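Local coordinates for protein methylenetetrahydrofolate--tRNA-(uracil-5-)-methyltransferase TrmFO (Thermus thermophilus, PDB 3G5S) that probably catalyses the folate- and FAD-dependent methylation of uridine 54 in tRNA to 5-methyluridine, using methylenetetrahydrofolate as the carbon donor, at residues Val164-Ser168 with Ile169-Lys173; Leu323-Arg326 with Glu327-Gly330. All blocks are in the same frame, centred on the assembly; numbering follows the deposited sequence.

Interactions 1 and 2 are local turns in two different parts of one chain, their centres 37 Å apart and their nearest atoms about 21 Å apart. Interaction 1 (164-173) carries the chain out of strand 163-165 of the antiparallel sheet toward that sheet's outermost strand, 175-176. Interaction 2 (323-330) is the turn that delivers the chain into strand 331-333, an outermost strand of the parallel, FAD-binding Rossmann-type sheet. Neither lies at the FAD or the glutathione: the side chain of V164 is about 12 Å from the glutathione, and that of F325 is about 13 Å from the FAD. In both, side-chain oxygens bond to nearby backbone: S168 OG and D170 OD1 in interaction 1, E324 OE2 in interaction 2.

Interaction 1: residues Val164-Ser168 with Ile169-Lys173; sequences VLYES and IDLTK
I169 lays the end of its side chain across Y166, its CD1 4.1 Å from CD1 of the ring, at the point where strand 163-165 of the antiparallel sheet ends in a short 3-10 turn, 166-168. The turn is closed by the amide of I169, which bonds to the Y166 carbonyl oxygen at 3.0 Å; the bond is nearly straight (164°), but the donor stands well above the carbonyl plane. With CG1 anti to its own carbonyl carbon (chi1 -57°) and the chain extended beyond, I169 folds back over the Y166 carbonyl oxygen and brings CD1 between Y166 and V164, whose CG2 lies 4.0 Å away. The two side chains each cross I169 at about a right angle. A branched aliphatic residue suits this buried place, since L187 of strand 187-191 and C174 add to its surroundings. Y166 reaches farther along the chain: CG stands anti to the backbone N, which sends the ring out until its OH meets CD1 of L171 at 3.5 Å, while W272 packs against the ring with the planes tilted about 40°. Both methyls of L171 lie against the phenol end, and L187 touches the leucine as well. One water donates to the carbonyl oxygens of Y166 and I169 and ties the turn to the following loop. S168 fits the end of the turn because its small hydroxyl can swing back to the strand: OG gives its proton to the L165 carbonyl oxygen at 2.7 Å, in the carbonyl plane, and E300 N also bonds to OG. The S168 amide reaches the same L165 oxygen, so two donors hold it. One residue after I169, D170 begins an Asx turn, its OD1 met from one face of the carboxylate by T172 N at 3.1 Å and by T172 OG1 at 2.7 Å.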
loop_
_atom_site.group_PDB
_atom_site.type_symbol
_atom_site.label_atom_id
_atom_site.label_comp_id
_atom_site.label_asym_id
_atom_site.label_seq_id
_atom_site.Cartn_x
_atom_site.Cartn_y
_atom_site.Cartn_z
ATOM N N VAL A 164 10.978 8.638 2.987
ATOM C CA VAL A 164 11.599 9.569 2.051
ATOM C C VAL A 164 12.483 8.824 1.062
ATOM O O VAL A 164 12.942 7.707 1.316
ATOM C CB VAL A 164 12.433 10.652 2.769
ATOM C CG1 VAL A 164 11.564 11.435 3.740
ATOM C CG2 VAL A 164 13.621 10.047 3.491
ATOM N N LEU A 165 12.709 9.463 -0.075
ATOM C CA LEU A 165 13.608 8.949 -1.089
ATOM C C LEU A 165 15.051 9.189 -0.656
ATOM O O LEU A 165 15.434 10.314 -0.351
ATOM C CB LEU A 165 13.331 9.660 -2.413
ATOM C CG LEU A 165 13.935 9.063 -3.683
ATOM C CD1 LEU A 165 13.243 7.753 -4.011
ATOM C CD2 LEU A 165 13.804 10.037 -4.842
ATOM N N TYR A 166 15.856 8.133 -0.645
ATOM C CA TYR A 166 17.223 8.229 -0.149
ATOM C C TYR A 166 18.033 9.336 -0.823
ATOM O O TYR A 166 18.747 10.090 -0.155
ATOM C CB TYR A 166 17.940 6.890 -0.313
ATOM C CG TYR A 166 19.347 6.883 0.235
ATOM C CD1 TYR A 166 19.585 6.696 1.593
ATOM C CD2 TYR A 166 20.437 7.074 -0.600
ATOM C CE1 TYR A 166 20.873 6.694 2.102
ATOM C CE2 TYR A 166 21.726 7.068 -0.100
ATOM C CZ TYR A 166 21.938 6.878 1.250
ATOM O OH TYR A 166 23.220 6.872 1.756
ATOM N N GLU A 167 17.917 9.435 -2.144
ATOM C CA GLU A 167 18.706 10.404 -2.893
ATOM C C GLU A 167 18.366 11.848 -2.531
ATOM O O GLU A 167 19.119 12.763 -2.852
ATOM C CB GLU A 167 18.542 10.176 -4.397
ATOM C CG GLU A 167 17.253 10.726 -4.976
ATOM C CD GLU A 167 17.236 10.705 -6.493
ATOM O OE1 GLU A 167 17.872 9.805 -7.082
ATOM O OE2 GLU A 167 16.587 11.585 -7.099
ATOM N N SER A 168 17.236 12.055 -1.859
ATOM C CA SER A 168 16.811 13.402 -1.486
ATOM C C SER A 168 17.345 13.829 -0.121
ATOM O O SER A 168 17.126 14.959 0.299
ATOM C CB SER A 168 15.286 13.533 -1.528
ATOM O OG SER A 168 14.664 12.889 -0.425
ATOM N N ILE A 169 18.044 12.925 0.562
ATOM C CA ILE A 169 18.648 13.231 1.850
ATOM C C ILE A 169 20.007 13.909 1.674
ATOM O O ILE A 169 20.820 13.489 0.848
ATOM C CB ILE A 169 18.843 11.948 2.683
ATOM C CG1 ILE A 169 17.510 11.219 2.873
ATOM C CG2 ILE A 169 19.483 12.276 4.027
ATOM C CD1 ILE A 169 17.655 9.826 3.474
ATOM N N ASP A 170 20.239 14.966 2.445
ATOM C CA ASP A 170 21.540 15.620 2.487
ATOM C C ASP A 170 22.408 14.889 3.498
ATOM O O ASP A 170 22.311 15.124 4.706
ATOM C CB ASP A 170 21.376 17.094 2.859
ATOM C CG ASP A 170 22.699 17.810 3.058
ATOM O OD1 ASP A 170 23.770 17.217 2.810
ATOM O OD2 ASP A 170 22.659 18.989 3.469
ATOM N N LEU A 171 23.250 13.991 2.998
ATOM C CA LEU A 171 24.027 13.109 3.860
ATOM C C LEU A 171 25.084 13.840 4.687
ATOM O O LEU A 171 25.614 13.286 5.647
ATOM C CB LEU A 171 24.660 11.981 3.045
ATOM C CG LEU A 171 23.668 11.056 2.336
ATOM C CD1 LEU A 171 24.395 10.127 1.379
ATOM C CD2 LEU A 171 22.843 10.260 3.342
ATOM N N THR A 172 25.386 15.084 4.330
ATOM C CA THR A 172 26.377 15.836 5.097
ATOM C C THR A 172 25.840 16.231 6.472
ATOM O O THR A 172 26.586 16.727 7.314
ATOM C CB THR A 172 26.855 17.109 4.362
ATOM O OG1 THR A 172 25.800 18.079 4.339
ATOM C CG2 THR A 172 27.300 16.790 2.935
ATOM N N LYS A 173 24.548 16.015 6.695
ATOM C CA LYS A 173 23.927 16.372 7.964
ATOM C C LYS A 173 23.469 15.140 8.741
ATOM O O LYS A 173 22.713 15.246 9.712
ATOM C CB LYS A 173 22.763 17.336 7.734
ATOM C CG LYS A 173 23.217 18.694 7.212
ATOM C CD LYS A 173 22.048 19.612 6.898
ATOM C CE LYS A 173 22.531 20.925 6.298
ATOM N NZ LYS A 173 23.445 21.661 7.218
HETATM O O HOH W 1 21.383 10.975 -0.292
#

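Interaction 2: residues Leu323-Arg326 with Glu327-Gly330; sequences LEFR and EAEG. With EDO (1,2-ethanediol), chain E.
E324 leans across to the returning chain and meets E329 and G330. From CB the chain goes to CG, which stands anti to the backbone N (chi1 -168°), and then runs extended. CG comes within 4.0 Å of G330 N and also lies beside C2 of a bound ethanediol, which packs closer still against CD, at 3.4 Å. This molecule, probably from the crystallisation liquor, donates from O1 to the R326 carbonyl oxygen at 2.9 Å. Of the two glutamate oxygens, OE1 faces C2, whereas OE2 receives the G330 amide at 2.8 Å, almost straight (169°), on its anti lone pair. A glutamate is long enough to span the gap, and G330, with its positive phi, lets the chain turn the corner into strand 331-333. The motif spanned is a type I beta turn from F325 to A328, leading into an outermost strand of the Rossmann-type parallel sheet. Its closing bond, A328 N to F325 O, is long at 3.3 Å. The small methyl of A328 packs on F325 CB at 3.8 Å, while the buried phenyl ring leads away and stacks on F149. CG of E329 passes 3.6 Å from E324 OE2, while OE2 of E329 makes a salt bridge with K360 NZ of helix 343-361.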
loop_
_atom_site.group_PDB
_atom_site.type_symbol
_atom_site.label_atom_id
_atom_site.label_comp_id
_atom_site.label_asym_id
_atom_site.label_seq_id
_atom_site.Cartn_x
_atom_site.Cartn_y
_atom_site.Cartn_z
ATOM N N LEU A 323 1.847 -12.856 -5.226
ATOM C CA LEU A 323 0.741 -12.763 -4.260
ATOM C C LEU A 323 0.251 -14.124 -3.749
ATOM O O LEU A 323 -0.723 -14.202 -2.997
ATOM C CB LEU A 323 -0.411 -11.894 -4.761
ATOM C CG LEU A 323 -0.004 -10.458 -5.091
ATOM C CD1 LEU A 323 -1.169 -9.712 -5.701
ATOM C CD2 LEU A 323 0.534 -9.741 -3.851
ATOM N N GLU A 324 0.953 -15.186 -4.130
ATOM C CA GLU A 324 0.701 -16.506 -3.571
ATOM C C GLU A 324 1.404 -16.636 -2.228
ATOM O O GLU A 324 2.547 -16.202 -2.065
ATOM C CB GLU A 324 1.215 -17.573 -4.541
ATOM C CG GLU A 324 0.767 -18.986 -4.211
ATOM C CD GLU A 324 1.194 -20.012 -5.259
ATOM O OE1 GLU A 324 2.073 -19.723 -6.104
ATOM O OE2 GLU A 324 0.640 -21.129 -5.232
ATOM N N PHE A 325 0.721 -17.237 -1.262
ATOM C CA PHE A 325 1.340 -17.519 0.025
ATOM C C PHE A 325 2.506 -18.479 -0.161
ATOM O O PHE A 325 2.368 -19.532 -0.795
ATOM C CB PHE A 325 0.327 -18.135 0.990
ATOM C CG PHE A 325 -0.610 -17.139 1.638
ATOM C CD1 PHE A 325 -1.709 -16.633 0.956
ATOM C CD2 PHE A 325 -0.411 -16.737 2.949
ATOM C CE1 PHE A 325 -2.579 -15.740 1.563
ATOM C CE2 PHE A 325 -1.281 -15.844 3.557
ATOM C CZ PHE A 325 -2.364 -15.349 2.868
ATOM N N ARG A 326 3.639 -18.124 0.426
ATOM C CA ARG A 326 4.848 -18.929 0.324
ATOM C C ARG A 326 4.642 -20.347 0.854
ATOM O O ARG A 326 5.227 -21.293 0.333
ATOM C CB ARG A 326 6.004 -18.272 1.087
ATOM C CG ARG A 326 6.367 -16.861 0.639
ATOM C CD ARG A 326 7.487 -16.311 1.516
ATOM N NE ARG A 326 7.744 -14.889 1.308
ATOM C CZ ARG A 326 8.582 -14.413 0.399
ATOM N NH1 ARG A 326 9.236 -15.249 -0.403
ATOM N NH2 ARG A 326 8.755 -13.103 0.289
ATOM N N GLU A 327 3.814 -20.480 1.888
ATOM C CA GLU A 327 3.612 -21.763 2.550
ATOM C C GLU A 327 2.186 -22.294 2.395
ATOM O O GLU A 327 1.759 -23.170 3.146
ATOM C CB GLU A 327 3.969 -21.662 4.035
ATOM C CG GLU A 327 5.391 -21.201 4.314
ATOM C CD GLU A 327 6.439 -22.119 3.722
ATOM O OE1 GLU A 327 6.182 -23.337 3.629
ATOM O OE2 GLU A 327 7.528 -21.627 3.362
ATOM N N ALA A 328 1.448 -21.766 1.427
ATOM C CA ALA A 328 0.112 -22.275 1.137
ATOM C C ALA A 328 -0.148 -22.176 -0.355
ATOM O O ALA A 328 -0.668 -21.179 -0.854
ATOM C CB ALA A 328 -0.952 -21.542 1.942
ATOM N N GLU A 329 0.241 -23.223 -1.072
ATOM C CA GLU A 329 0.105 -23.243 -2.520
ATOM C C GLU A 329 -1.351 -23.044 -2.925
ATOM O O GLU A 329 -2.251 -23.646 -2.345
ATOM C CB GLU A 329 0.633 -24.569 -3.074
ATOM C CG GLU A 329 0.740 -24.623 -4.589
ATOM C CD GLU A 329 1.430 -25.883 -5.080
ATOM O OE1 GLU A 329 1.843 -26.707 -4.233
ATOM O OE2 GLU A 329 1.560 -26.050 -6.312
ATOM N N GLY A 330 -1.574 -22.195 -3.921
ATOM C CA GLY A 330 -2.907 -21.960 -4.432
ATOM C C GLY A 330 -3.771 -21.077 -3.558
ATOM O O GLY A 330 -4.962 -20.941 -3.814
HETATM C C1 EDO E . 5.092 -21.167 -3.549
HETATM O O1 EDO E . 5.993 -21.284 -2.442
HETATM C C2 EDO E . 3.708 -20.789 -3.040
HETATM O O2 EDO E . 3.192 -21.841 -2.214
#